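Local structure of putative DsbA oxidoreductase SCO1869 (Streptomyces coelicolor A3, 3GL5) at residues V5-D10 and V38-F43. The protein is probably an oxidoreductase of the DsbA family with a thioredoxin-type domain, though its function has not been established. Sequence-based numbering, arbitrary orientation.
Sequences VEIWSD and VVHRSF
Val5-Ser9 and Val38-Ser42 run parallel, their axes 4.7 Å apart at closest approach, with N-H groups of Val39, Ile7, Arg41 and Ser9 hydrogen-bonded alternately to Val5 O, Val39 O, Ile7 O and Arg41 O; a weak hydrogen bond from Phe43 N to Ser9 O, 3.1 Å, follows. Arg41 lies alongside Trp8, with CB over the five-membered ring, 3.4 Å from its centroid, and the guanidinium 21° from the indole plane, one face toward CZ2. A bend at chi2 (-84°) carries the chain along the indole to Glu6, where Arg41 NH2 meets Glu6 OE2 at 2.6 Å in a salt bridge whose hydrogen bond is weak (N-H...O 123°). Trp8 NE1 hydrogen-bonds to Asp172 O. With alanine at Trp8, the Arg41 chain would probably lose its flat support and the Asp172 carbonyl its N-H partner. On the sheet face of Val5, Ile7, Val38 and His40, Ile7 CD1 touches Val38 CG1 at 3.7 Å, and a water joins Ile7 O to His40 ND1. These strands belong to the beta-alpha-beta unit of the thioredoxin fold: connecting helix 14-28, with the Cys13-Cys16 disulfide at its start, packs on Val5 and Val38, helix 166-178 covers Trp8 and Arg41, and strand 186-189 flanks strand 3-9 on its other side.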
# COMPACT_ATOMS: atom_id res chain seq x y z
N VAL A 5 1.66 -1.37 -9.99
CA VAL A 5 0.77 -0.67 -10.93
C VAL A 5 -0.40 0.01 -10.16
O VAL A 5 -1.26 -0.68 -9.57
CB VAL A 5 0.19 -1.63 -12.02
CG1 VAL A 5 -0.87 -0.91 -12.86
CG2 VAL A 5 1.29 -2.16 -12.90
N GLU A 6 -0.42 1.35 -10.17
CA GLU A 6 -1.52 2.12 -9.53
C GLU A 6 -2.57 2.53 -10.55
O GLU A 6 -2.25 2.97 -11.67
CB GLU A 6 -0.97 3.36 -8.86
CG GLU A 6 0.19 3.07 -7.90
CD GLU A 6 0.97 4.29 -7.58
OE1 GLU A 6 1.93 4.61 -8.31
OE2 GLU A 6 0.59 4.98 -6.61
N ILE A 7 -3.83 2.37 -10.18
CA ILE A 7 -4.91 2.62 -11.13
C ILE A 7 -5.89 3.63 -10.54
O ILE A 7 -6.66 3.30 -9.62
CB ILE A 7 -5.71 1.33 -11.44
CG1 ILE A 7 -4.77 0.21 -11.86
CG2 ILE A 7 -6.83 1.62 -12.44
CD1 ILE A 7 -5.53 -1.11 -12.20
N TRP A 8 -5.88 4.85 -11.05
CA TRP A 8 -6.87 5.87 -10.63
C TRP A 8 -8.17 5.69 -11.39
O TRP A 8 -8.15 5.53 -12.59
CB TRP A 8 -6.32 7.27 -10.88
CG TRP A 8 -5.47 7.75 -9.80
CD1 TRP A 8 -5.85 8.56 -8.76
CD2 TRP A 8 -4.07 7.47 -9.59
NE1 TRP A 8 -4.77 8.82 -7.93
CE2 TRP A 8 -3.67 8.17 -8.42
CE3 TRP A 8 -3.12 6.71 -10.28
CZ2 TRP A 8 -2.36 8.11 -7.92
CZ3 TRP A 8 -1.81 6.66 -9.80
CH2 TRP A 8 -1.45 7.33 -8.63
N SER A 9 -9.30 5.71 -10.70
CA SER A 9 -10.60 5.60 -11.39
C SER A 9 -11.71 6.18 -10.53
O SER A 9 -11.52 6.37 -9.30
CB SER A 9 -10.98 4.14 -11.71
OG SER A 9 -10.31 3.64 -12.86
N ASP A 10 -12.85 6.45 -11.17
CA ASP A 10 -14.07 6.85 -10.48
C ASP A 10 -15.11 5.78 -10.73
O ASP A 10 -15.05 5.12 -11.76
CB ASP A 10 -14.61 8.16 -11.05
CG ASP A 10 -15.45 8.92 -10.07
OD1 ASP A 10 -15.88 8.37 -9.03
OD2 ASP A 10 -15.71 10.11 -10.35
N VAL A 38 -1.05 -4.50 -7.70
CA VAL A 38 -2.04 -3.55 -8.22
C VAL A 38 -2.66 -2.80 -7.04
O VAL A 38 -3.14 -3.44 -6.09
CB VAL A 38 -3.14 -4.28 -9.00
CG1 VAL A 38 -4.21 -3.30 -9.51
CG2 VAL A 38 -2.52 -5.06 -10.15
N VAL A 39 -2.63 -1.47 -7.07
CA VAL A 39 -3.17 -0.66 -6.00
C VAL A 39 -4.22 0.26 -6.64
O VAL A 39 -3.92 0.94 -7.64
CB VAL A 39 -2.05 0.18 -5.30
CG1 VAL A 39 -2.66 1.22 -4.29
CG2 VAL A 39 -1.06 -0.72 -4.60
N HIS A 40 -5.43 0.24 -6.10
CA HIS A 40 -6.49 1.12 -6.58
C HIS A 40 -6.50 2.43 -5.82
O HIS A 40 -6.20 2.44 -4.61
CB HIS A 40 -7.87 0.45 -6.54
CG HIS A 40 -7.96 -0.72 -7.45
ND1 HIS A 40 -7.88 -0.59 -8.82
CD2 HIS A 40 -8.05 -2.06 -7.19
CE1 HIS A 40 -7.95 -1.80 -9.37
NE2 HIS A 40 -8.06 -2.70 -8.41
N ARG A 41 -6.85 3.50 -6.54
CA ARG A 41 -6.67 4.89 -6.11
C ARG A 41 -7.92 5.68 -6.48
O ARG A 41 -8.50 5.44 -7.53
CB ARG A 41 -5.53 5.50 -6.90
CG ARG A 41 -4.20 4.90 -6.59
CD ARG A 41 -3.73 5.61 -5.41
NE ARG A 41 -2.34 5.36 -5.22
CZ ARG A 41 -1.56 6.13 -4.48
NH1 ARG A 41 -2.04 7.24 -3.87
NH2 ARG A 41 -0.29 5.80 -4.36
N SER A 42 -8.32 6.59 -5.60
CA SER A 42 -9.54 7.36 -5.80
C SER A 42 -9.35 8.47 -6.82
O SER A 42 -8.35 9.16 -6.81
CB SER A 42 -9.93 8.06 -4.50
OG SER A 42 -10.16 7.13 -3.47
N PHE A 43 -10.37 8.70 -7.63
CA PHE A 43 -10.43 9.88 -8.46
C PHE A 43 -11.88 10.27 -8.61
O PHE A 43 -12.71 9.40 -8.83
CB PHE A 43 -9.82 9.57 -9.84
CG PHE A 43 -9.61 10.79 -10.73
CD1 PHE A 43 -8.36 11.39 -10.83
CD2 PHE A 43 -10.66 11.30 -11.52
CE1 PHE A 43 -8.13 12.51 -11.68
CE2 PHE A 43 -10.47 12.41 -12.38
CZ PHE A 43 -9.20 13.03 -12.45
O HOH W 1 -9.23 1.63 -9.53